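Local coordinates for CLIP-associating protein (Drosophila melanogaster, PDB 4G3A) that tracks microtubule plus ends, stabilises dynamic microtubules and is required for mitotic spindle formation and kinetochore attachment, at residues K131-C136 / E146-T151; K140-R145 / D179-V184; V168-V173 / Q190-I195. All coordinates share one frame; numbering follows the deposited sequence. Where two conformers were deposited one is given.

Contact 1 of 3, residues K131-C136 / E146-T151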
loop_
_atom_site.group_PDB
_atom_site.type_symbol
_atom_site.label_atom_id
_atom_site.label_comp_id
_atom_site.label_asym_id
_atom_site.label_seq_id
_atom_site.Cartn_x
_atom_site.Cartn_y
_atom_site.Cartn_z
ATOM N N LYS A 131 -6.196 8.367 3.245
ATOM C CA LYS A 131 -6.480 8.428 1.820
ATOM C C LYS A 131 -6.806 7.036 1.282
ATOM O O LYS A 131 -7.741 6.860 0.502
ATOM C CB LYS A 131 -5.278 9.018 1.062
ATOM C CG LYS A 131 -5.542 9.233 -0.408
ATOM C CD LYS A 131 -6.681 10.241 -0.629
ATOM C CE LYS A 131 -6.692 10.769 -2.083
ATOM N NZ LYS A 131 -7.887 11.633 -2.285
ATOM N N LEU A 132 -6.037 6.039 1.701
ATOM C CA LEU A 132 -6.300 4.669 1.278
ATOM C C LEU A 132 -7.683 4.230 1.761
ATOM O O LEU A 132 -8.405 3.526 1.051
ATOM C CB LEU A 132 -5.248 3.728 1.856
ATOM C CG LEU A 132 -3.832 3.893 1.290
ATOM C CD1 LEU A 132 -2.870 3.029 2.076
ATOM C CD2 LEU A 132 -3.813 3.502 -0.164
ATOM N N ALA A 133 -8.007 4.598 2.995
ATOM C CA ALA A 133 -9.247 4.151 3.638
ATOM C C ALA A 133 -10.443 4.505 2.769
ATOM O O ALA A 133 -11.376 3.710 2.611
ATOM C CB ALA A 133 -9.393 4.782 5.002
ATOM N N THR A 134 -10.403 5.709 2.205
ATOM C CA THR A 134 -11.478 6.185 1.347
ATOM C C THR A 134 -11.794 5.201 0.220
ATOM O O THR A 134 -12.957 4.977 -0.105
ATOM C CB THR A 134 -11.156 7.584 0.785
ATOM O OG1 THR A 134 -11.120 8.521 1.871
ATOM C CG2 THR A 134 -12.215 8.027 -0.232
ATOM N N SER A 135 -10.761 4.602 -0.363
ATOM C CA SER A 135 -10.948 3.724 -1.513
ATOM C C SER A 135 -10.981 2.247 -1.142
ATOM O O SER A 135 -11.474 1.423 -1.909
ATOM C CB SER A 135 -9.826 3.938 -2.539
ATOM O OG SER A 135 -9.807 5.260 -3.044
ATOM N N CYS A 136 -10.432 1.905 0.020
ATOM C CA CYS A 136 -10.133 0.508 0.306
ATOM C C CYS A 136 -11.168 -0.219 1.154
ATOM O O CYS A 136 -11.397 -1.414 0.959
ATOM C CB CYS A 136 -8.733 0.374 0.940
ATOM S SG CYS A 136 -7.371 0.672 -0.265
ATOM N N GLU A 146 -8.725 -6.865 2.244
ATOM C CA GLU A 146 -7.831 -7.590 3.138
ATOM C C GLU A 146 -6.415 -7.000 3.178
ATOM O O GLU A 146 -5.817 -6.872 4.247
ATOM C CB GLU A 146 -7.745 -9.053 2.718
ATOM C CG GLU A 146 -6.836 -9.862 3.624
ATOM C CD GLU A 146 -6.681 -11.289 3.163
ATOM O OE1 GLU A 146 -7.223 -11.626 2.091
ATOM O OE2 GLU A 146 -6.016 -12.071 3.872
ATOM N N GLU A 147 -5.877 -6.662 2.007
ATOM C CA GLU A 147 -4.537 -6.093 1.931
ATOM C C GLU A 147 -4.476 -4.761 2.676
ATOM O O GLU A 147 -3.512 -4.487 3.397
ATOM C CB GLU A 147 -4.091 -5.924 0.468
ATOM C CG GLU A 147 -3.718 -7.224 -0.233
ATOM C CD GLU A 147 -2.425 -7.822 0.295
ATOM O OE1 GLU A 147 -1.603 -7.067 0.867
ATOM O OE2 GLU A 147 -2.230 -9.043 0.131
ATOM N N PHE A 148 -5.509 -3.941 2.506
ATOM C CA PHE A 148 -5.530 -2.650 3.165
ATOM C C PHE A 148 -5.482 -2.778 4.686
ATOM O O PHE A 148 -4.771 -2.013 5.345
ATOM C CB PHE A 148 -6.716 -1.785 2.724
ATOM C CG PHE A 148 -6.850 -0.519 3.527
ATOM C CD1 PHE A 148 -5.789 0.377 3.600
ATOM C CD2 PHE A 148 -8.016 -0.248 4.245
ATOM C CE1 PHE A 148 -5.888 1.526 4.358
ATOM C CE2 PHE A 148 -8.125 0.912 5.004
ATOM C CZ PHE A 148 -7.064 1.795 5.054
ATOM N N LEU A 149 -6.217 -3.743 5.242
ATOM C CA LEU A 149 -6.139 -3.993 6.685
ATOM C C LEU A 149 -4.690 -4.283 7.065
ATOM O O LEU A 149 -4.210 -3.808 8.089
ATOM C CB LEU A 149 -7.074 -5.131 7.113
ATOM C CG LEU A 149 -8.569 -4.788 7.013
ATOM C CD1 LEU A 149 -9.446 -6.019 7.178
ATOM C CD2 LEU A 149 -8.971 -3.695 8.009
ATOM N N GLN A 150 -3.987 -5.029 6.219
ATOM C CA GLN A 150 -2.592 -5.355 6.490
ATOM C C GLN A 150 -1.707 -4.112 6.393
ATOM O O GLN A 150 -0.737 -3.971 7.141
ATOM C CB GLN A 150 -2.105 -6.457 5.546
ATOM C CG GLN A 150 -0.683 -6.919 5.817
ATOM C CD GLN A 150 -0.544 -7.650 7.132
ATOM O OE1 GLN A 150 0.330 -7.328 7.950
ATOM N NE2 GLN A 150 -1.411 -8.636 7.356
ATOM N N THR A 151 -2.044 -3.205 5.475
ATOM C CA THR A 151 -1.312 -1.950 5.368
ATOM C C THR A 151 -1.424 -1.175 6.675
ATOM O O THR A 151 -0.454 -0.576 7.142
ATOM C CB THR A 151 -1.860 -1.059 4.229
ATOM O OG1 THR A 151 -1.810 -1.773 2.985
ATOM C CG2 THR A 151 -1.052 0.227 4.124
#

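Contact 2 of 3, residues K140-R145 / D179-V184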
loop_
_atom_site.group_PDB
_atom_site.type_symbol
_atom_site.label_atom_id
_atom_site.label_comp_id
_atom_site.label_asym_id
_atom_site.label_seq_id
_atom_site.Cartn_x
_atom_site.Cartn_y
_atom_site.Cartn_z
ATOM N N LYS A 140 -14.466 -3.224 -4.219
ATOM C CA LYS A 140 -15.242 -4.360 -4.714
ATOM C C LYS A 140 -14.478 -5.681 -4.598
ATOM O O LYS A 140 -15.080 -6.762 -4.508
ATOM C CB LYS A 140 -15.630 -4.141 -6.182
ATOM C CG LYS A 140 -14.450 -4.203 -7.135
ATOM C CD LYS A 140 -14.919 -3.996 -8.584
ATOM C CE LYS A 140 -13.743 -3.933 -9.541
ATOM N NZ LYS A 140 -12.922 -2.718 -9.299
ATOM N N ASN A 141 -13.154 -5.582 -4.585
ATOM C CA ASN A 141 -12.298 -6.756 -4.535
ATOM C C ASN A 141 -11.897 -7.076 -3.086
ATOM O O ASN A 141 -11.306 -6.236 -2.410
ATOM C CB ASN A 141 -11.066 -6.512 -5.409
ATOM C CG ASN A 141 -10.182 -7.736 -5.530
ATOM O OD1 ASN A 141 -9.660 -8.244 -4.540
ATOM N ND2 ASN A 141 -9.998 -8.209 -6.754
ATOM N N ALA A 142 -12.242 -8.275 -2.613
ATOM C CA ALA A 142 -11.968 -8.671 -1.230
ATOM C C ALA A 142 -10.473 -8.657 -0.916
ATOM O O ALA A 142 -10.080 -8.461 0.230
ATOM C CB ALA A 142 -12.558 -10.059 -0.935
ATOM N N LYS A 143 -9.641 -8.886 -1.930
ATOM C CA LYS A 143 -8.202 -8.924 -1.693
ATOM C C LYS A 143 -7.663 -7.518 -1.421
ATOM O O LYS A 143 -6.740 -7.353 -0.635
ATOM C CB LYS A 143 -7.443 -9.612 -2.832
ATOM C CG LYS A 143 -6.002 -10.002 -2.471
ATOM C CD LYS A 143 -5.940 -11.016 -1.333
ATOM C CE LYS A 143 -4.523 -11.553 -1.150
ATOM N NZ LYS A 143 -4.362 -12.493 0.004
ATOM N N VAL A 144 -8.244 -6.505 -2.057
ATOM C CA VAL A 144 -7.918 -5.137 -1.683
ATOM C C VAL A 144 -8.324 -4.848 -0.237
ATOM O O VAL A 144 -7.543 -4.277 0.534
ATOM C CB VAL A 144 -8.600 -4.107 -2.590
ATOM C CG1 VAL A 144 -8.363 -2.695 -2.061
ATOM C CG2 VAL A 144 -8.095 -4.240 -4.032
ATOM N N ARG A 145 -9.546 -5.225 0.128
ATOM C CA ARG A 145 -10.020 -4.948 1.485
ATOM C C ARG A 145 -9.099 -5.619 2.505
ATOM O O ARG A 145 -8.706 -5.014 3.491
ATOM C CB ARG A 145 -11.480 -5.388 1.652
ATOM C CG ARG A 145 -12.427 -4.765 0.593
ATOM C CD ARG A 145 -13.898 -4.904 0.991
ATOM N NE ARG A 145 -14.362 -6.284 1.094
ATOM C CZ ARG A 145 -14.773 -7.021 0.062
ATOM N NH1 ARG A 145 -14.747 -6.525 -1.168
ATOM N NH2 ARG A 145 -15.200 -8.265 0.257
ATOM N N ASP A 179 -17.921 -8.804 6.802
ATOM C CA ASP A 179 -17.647 -8.848 5.364
ATOM C C ASP A 179 -18.227 -10.133 4.770
ATOM O O ASP A 179 -18.259 -11.163 5.434
ATOM C CB ASP A 179 -16.132 -8.795 5.125
ATOM C CG ASP A 179 -15.775 -8.417 3.701
ATOM O OD1 ASP A 179 -15.543 -9.325 2.876
ATOM O OD2 ASP A 179 -15.703 -7.209 3.413
ATOM N N PRO A 180 -18.701 -10.085 3.517
ATOM C CA PRO A 180 -19.244 -11.341 2.973
ATOM C C PRO A 180 -18.168 -12.391 2.712
ATOM O O PRO A 180 -18.502 -13.533 2.429
ATOM C CB PRO A 180 -19.886 -10.904 1.651
ATOM C CG PRO A 180 -19.193 -9.628 1.290
ATOM C CD PRO A 180 -18.896 -8.947 2.601
ATOM N N THR A 181 -16.901 -11.998 2.803
ATOM C CA THR A 181 -15.782 -12.878 2.481
ATOM C C THR A 181 -15.082 -13.309 3.760
ATOM O O THR A 181 -14.775 -12.471 4.610
ATOM C CB THR A 181 -14.758 -12.145 1.571
ATOM O OG1 THR A 181 -15.240 -12.130 0.216
ATOM C CG2 THR A 181 -13.407 -12.822 1.611
ATOM N N VAL A 182 -14.819 -14.604 3.903
ATOM C CA VAL A 182 -14.228 -15.097 5.149
ATOM C C VAL A 182 -12.807 -14.570 5.356
ATOM O O VAL A 182 -12.427 -14.253 6.482
ATOM C CB VAL A 182 -14.266 -16.649 5.264
ATOM C CG1 VAL A 182 -13.391 -17.290 4.212
ATOM C CG2 VAL A 182 -13.836 -17.089 6.658
ATOM N N ASN A 183 -12.037 -14.448 4.275
ATOM C CA ASN A 183 -10.664 -13.942 4.378
ATOM C C ASN A 183 -10.591 -12.548 4.987
ATOM O O ASN A 183 -9.658 -12.226 5.725
ATOM C CB ASN A 183 -9.986 -13.916 3.011
ATOM C CG ASN A 183 -9.960 -15.269 2.353
ATOM O OD1 ASN A 183 -11.004 -15.813 1.989
ATOM N ND2 ASN A 183 -8.765 -15.822 2.184
ATOM N N VAL A 184 -11.571 -11.717 4.651
ATOM C CA VAL A 184 -11.634 -10.371 5.191
ATOM C C VAL A 184 -12.123 -10.374 6.642
ATOM O O VAL A 184 -11.549 -9.691 7.491
ATOM C CB VAL A 184 -12.513 -9.464 4.320
ATOM C CG1 VAL A 184 -12.687 -8.114 4.981
ATOM C CG2 VAL A 184 -11.865 -9.290 2.923
#

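Contact 3 of 3, residues V168-V173 / Q190-I195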
loop_
_atom_site.group_PDB
_atom_site.type_symbol
_atom_site.label_atom_id
_atom_site.label_comp_id
_atom_site.label_asym_id
_atom_site.label_seq_id
_atom_site.Cartn_x
_atom_site.Cartn_y
_atom_site.Cartn_z
ATOM N N VAL A 168 -10.384 6.370 15.088
ATOM C CA VAL A 168 -11.423 6.593 14.086
ATOM C C VAL A 168 -11.533 5.412 13.112
ATOM O O VAL A 168 -12.531 5.266 12.408
ATOM C CB VAL A 168 -11.189 7.924 13.328
ATOM C CG1 VAL A 168 -10.163 7.746 12.225
ATOM C CG2 VAL A 168 -12.494 8.475 12.788
ATOM N N TYR A 169 -10.525 4.548 13.107
ATOM C CA TYR A 169 -10.563 3.320 12.302
ATOM C C TYR A 169 -11.337 2.138 12.899
ATOM O O TYR A 169 -11.697 1.186 12.185
ATOM C CB TYR A 169 -9.150 2.872 11.994
ATOM C CG TYR A 169 -8.524 3.706 10.923
ATOM C CD1 TYR A 169 -8.572 3.306 9.605
ATOM C CD2 TYR A 169 -7.904 4.907 11.226
ATOM C CE1 TYR A 169 -8.008 4.066 8.620
ATOM C CE2 TYR A 169 -7.329 5.678 10.240
ATOM C CZ TYR A 169 -7.390 5.255 8.938
ATOM O OH TYR A 169 -6.825 6.019 7.935
ATOM N N ILE A 170 -11.600 2.183 14.197
ATOM C CA ILE A 170 -12.271 1.041 14.815
ATOM C C ILE A 170 -13.630 0.729 14.181
ATOM O O ILE A 170 -13.910 -0.428 13.868
ATOM C CB ILE A 170 -12.370 1.162 16.342
ATOM C CG1 ILE A 170 -10.989 1.483 16.914
ATOM C CG2 ILE A 170 -12.904 -0.140 16.935
ATOM C CD1 ILE A 170 -9.917 0.533 16.420
ATOM N N PRO A 171 -14.470 1.757 13.950
ATOM C CA PRO A 171 -15.774 1.361 13.394
ATOM C C PRO A 171 -15.691 0.780 11.965
ATOM O O PRO A 171 -16.309 -0.256 11.714
ATOM C CB PRO A 171 -16.606 2.652 13.473
ATOM C CG PRO A 171 -15.949 3.457 14.553
ATOM C CD PRO A 171 -14.472 3.148 14.435
ATOM N N PRO A 172 -14.930 1.409 11.043
ATOM C CA PRO A 172 -14.839 0.718 9.751
ATOM C C PRO A 172 -14.189 -0.666 9.814
ATOM O O PRO A 172 -14.633 -1.553 9.087
ATOM C CB PRO A 172 -13.999 1.671 8.884
ATOM C CG PRO A 172 -13.450 2.689 9.808
ATOM C CD PRO A 172 -14.358 2.763 10.984
ATOM N N VAL A 173 -13.159 -0.860 10.638
ATOM C CA VAL A 173 -12.589 -2.201 10.764
ATOM C C VAL A 173 -13.644 -3.167 11.336
ATOM O O VAL A 173 -13.779 -4.310 10.894
ATOM C CB VAL A 173 -11.331 -2.206 11.651
ATOM C CG1 VAL A 173 -10.915 -3.648 11.989
ATOM C CG2 VAL A 173 -10.203 -1.446 10.963
ATOM N N GLN A 190 -7.837 -10.158 13.169
ATOM C CA GLN A 190 -6.418 -10.021 13.454
ATOM C C GLN A 190 -5.969 -8.560 13.509
ATOM O O GLN A 190 -5.076 -8.224 14.289
ATOM C CB GLN A 190 -5.564 -10.817 12.465
ATOM C CG GLN A 190 -4.139 -11.006 12.942
ATOM C CD GLN A 190 -4.087 -11.683 14.301
ATOM O OE1 GLN A 190 -4.960 -12.480 14.640
ATOM N NE2 GLN A 190 -3.071 -11.364 15.086
ATOM N N THR A 191 -6.598 -7.689 12.724
ATOM C CA THR A 191 -6.252 -6.263 12.735
ATOM C C THR A 191 -6.572 -5.607 14.084
ATOM O O THR A 191 -5.782 -4.818 14.612
ATOM C CB THR A 191 -6.986 -5.481 11.609
ATOM O OG1 THR A 191 -6.592 -5.989 10.333
ATOM C CG2 THR A 191 -6.660 -4.005 11.679
ATOM N N LEU A 192 -7.737 -5.931 14.639
ATOM C CA LEU A 192 -8.108 -5.434 15.966
ATOM C C LEU A 192 -7.150 -5.971 17.028
ATOM O O LEU A 192 -6.785 -5.266 17.974
ATOM C CB LEU A 192 -9.544 -5.820 16.293
ATOM C CG LEU A 192 -10.555 -5.071 15.419
ATOM C CD1 LEU A 192 -11.929 -5.687 15.586
ATOM C CD2 LEU A 192 -10.568 -3.586 15.783
ATOM N N VAL A 193 -6.731 -7.215 16.852
ATOM C CA VAL A 193 -5.771 -7.815 17.764
ATOM C C VAL A 193 -4.436 -7.069 17.690
ATOM O O VAL A 193 -3.854 -6.734 18.723
ATOM C CB VAL A 193 -5.601 -9.332 17.504
ATOM C CG1 VAL A 193 -4.405 -9.883 18.272
ATOM C CG2 VAL A 193 -6.873 -10.084 17.889
ATOM N N GLU A 194 -3.975 -6.772 16.474
ATOM C CA GLU A 194 -2.749 -5.994 16.288
ATOM C C GLU A 194 -2.883 -4.585 16.870
ATOM O O GLU A 194 -1.937 -4.064 17.462
ATOM C CB GLU A 194 -2.368 -5.899 14.800
ATOM C CG GLU A 194 -2.321 -7.230 14.061
ATOM C CD GLU A 194 -1.226 -8.170 14.562
ATOM O OE1 GLU A 194 -0.280 -7.712 15.243
ATOM O OE2 GLU A 194 -1.316 -9.379 14.258
ATOM N N ILE A 195 -4.058 -3.972 16.709
ATOM C CA ILE A 195 -4.308 -2.649 17.278
ATOM C C ILE A 195 -4.309 -2.739 18.813
ATOM O O ILE A 195 -3.817 -1.850 19.505
ATOM C CB ILE A 195 -5.639 -2.049 16.787
ATOM C CG1 ILE A 195 -5.489 -1.497 15.354
ATOM C CG2 ILE A 195 -6.116 -0.962 17.743
ATOM C CD1 ILE A 195 -6.847 -1.124 14.698
#

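Contact 1 of 3, residues K131-C136 / E146-T151
In the antiparallel helical hairpin built from helices 125-136 and 142-159, Phe148 reaches across from the second helix to Leu132, Ala133 and Cys136 on the first. The two short segments run at 162° to each other with axes 10.4 Å apart, and the benzyl group bridges them. With CG anti to the backbone N (chi1 173°), the ring stretches out toward the facing helix. There its far end is met by Leu132, whose CB packs 3.4 Å from Phe148 CE1, and by Ala133, whose CA comes to 3.5 Å from Phe148 CZ. The carbonyl carbon of Leu132 sits over one ring face, so the backbone of the first helix is itself part of the packing surface. Nearer the root of the ring, Cys136 CB approaches Phe148 CG at 3.3 Å. The sulfur SG of Cys136 makes an oblique sulfur-aromatic contact, 4.6 Å from the centroid of the Phe148 ring and 34° off its normal. One turn along, Thr151 CG2 meets Leu132 CD1 at 3.9 Å, the two side chains crossing at about a right angle; the Thr151 hydroxyl is hydrogen-bonded to Gln111 OE1. Phe137, in the turn between the helices, adds an edge-to-face partner for Phe148. Cut back to an alanine, this position would probably leave a gap facing Leu132 and Ala133 and deprive the Cys136 sulfur of its aromatic neighbour. A pair of consecutive antiparallel helices packed against each other is the building unit of the HEAT-type solenoid of this TOG-like domain.

Contact 2 of 3, residues K140-R145 / D179-V184
The guanidinium of Arg145 and the carboxylate of Asp179 meet nearly coplanar, their planes 30° apart. Over one face of the guanidinium lies Ala142 CA, displaced toward the rim, while Asp179 OD1 and the carbonyl carbon of Lys140 sit at its edge. Val184 CG2 and Pro180 CG approach the group obliquely. The grip is side-on: NE and NH2 each take one carboxylate oxygen, and each oxygen offers its syn lone pair. The bond from Arg145 NH2 to Asp179 OD1 is 2.8 Å long and close to straight (170°), in the guanidinium plane. That from Arg145 NE to Asp179 OD2, also 2.8 Å, is more bent, with OD2 tilted somewhat from the guanidinium plane. A turn in the arginine chain at chi3 (-63°) brings this edge round to the aspartate, and NH1 is held by the carbonyl oxygen of His139. Arg145 belongs to helix 142-159, whereas Asp179 lies in the turn before the second helix of the third HEAT repeat. The pair therefore ties successive helical hairpins together, consistent with the recurring aspartate-arginine pairing of HEAT repeats. Asp179 OD1 has a second donor: Thr181 N, 3.0 Å away and on the anti side, closes an Asx turn that fixes the carboxylate for the arginine. Beside the salt bridge the helix starts touch through methyl groups: Val184 CG2 lies 4.0 Å from Ala142 CB and also packs against Ala142 O, and Ala142 CB rests 3.6 Å from Thr181 OG1. Helix 142-159 is N-capped by Asn141, whose OD1 accepts from Lys143 N at 2.7 Å and, weakly, from Val144 N.

Contact 3 of 3, residues V168-V173 / Q190-I195
Aliphatic packing joins the segments: Val173 presses on Leu192, and Ile170 on Ile195. Val173 CG1 lies 3.7 Å from Leu192 CG, the two side chains sliding past each other in opposite directions. This branch of Val173 stands anti to the backbone N (chi1 169°), which directs it at the facing helix. Val173 CG1 also lies 4.3 Å from Thr191 CG2, so one methyl serves two neighbours on successive residues. Ile170 works through its far end. Ile170 CD1 meets Ile195 CD1 at 3.9 Å, again with the chains passing in opposite senses, and Leu192 CD2 at 4.2 Å.

The polar bonds stay within one segment's own helix or go to other helices. The hydroxyl of Thr191 is bonded to the carbonyl oxygen of Ala187 on its own helix, turning its methyl CG2 to Val173. The Tyr169 OH bonds Asp130 on helix 125-136.

Leu149 on helix 142-159 touches both Val173 and Thr191, while Leu221 on helix 215-229 covers Leu192. The two antiparallel helices, joined by a short turn and packed through aliphatic side chains, fit the helical pair of a HEAT repeat, here the third.

Overall arrangement
Contact 1 joins helices 125-136 and 142-159, contact 2 links the start of helix 142-159 to that of helix 182-199, and contact 3 pairs helices 170-175 and 182-199. Contacts 1 and 3, whose centres are 12 Å apart, come in series and hold successive helical hairpins; contact 2 interleaves with both along the chain and ties one hairpin to the next. Its centre is 11 Å from that of contact 1 and 15 Å from that of contact 3. Ala133 packs against Tyr169 between contacts 1 and 3. Contact 2 lies by the turns within the hairpins, the edge by which related TOG domains bind tubulin, and which probably does so here.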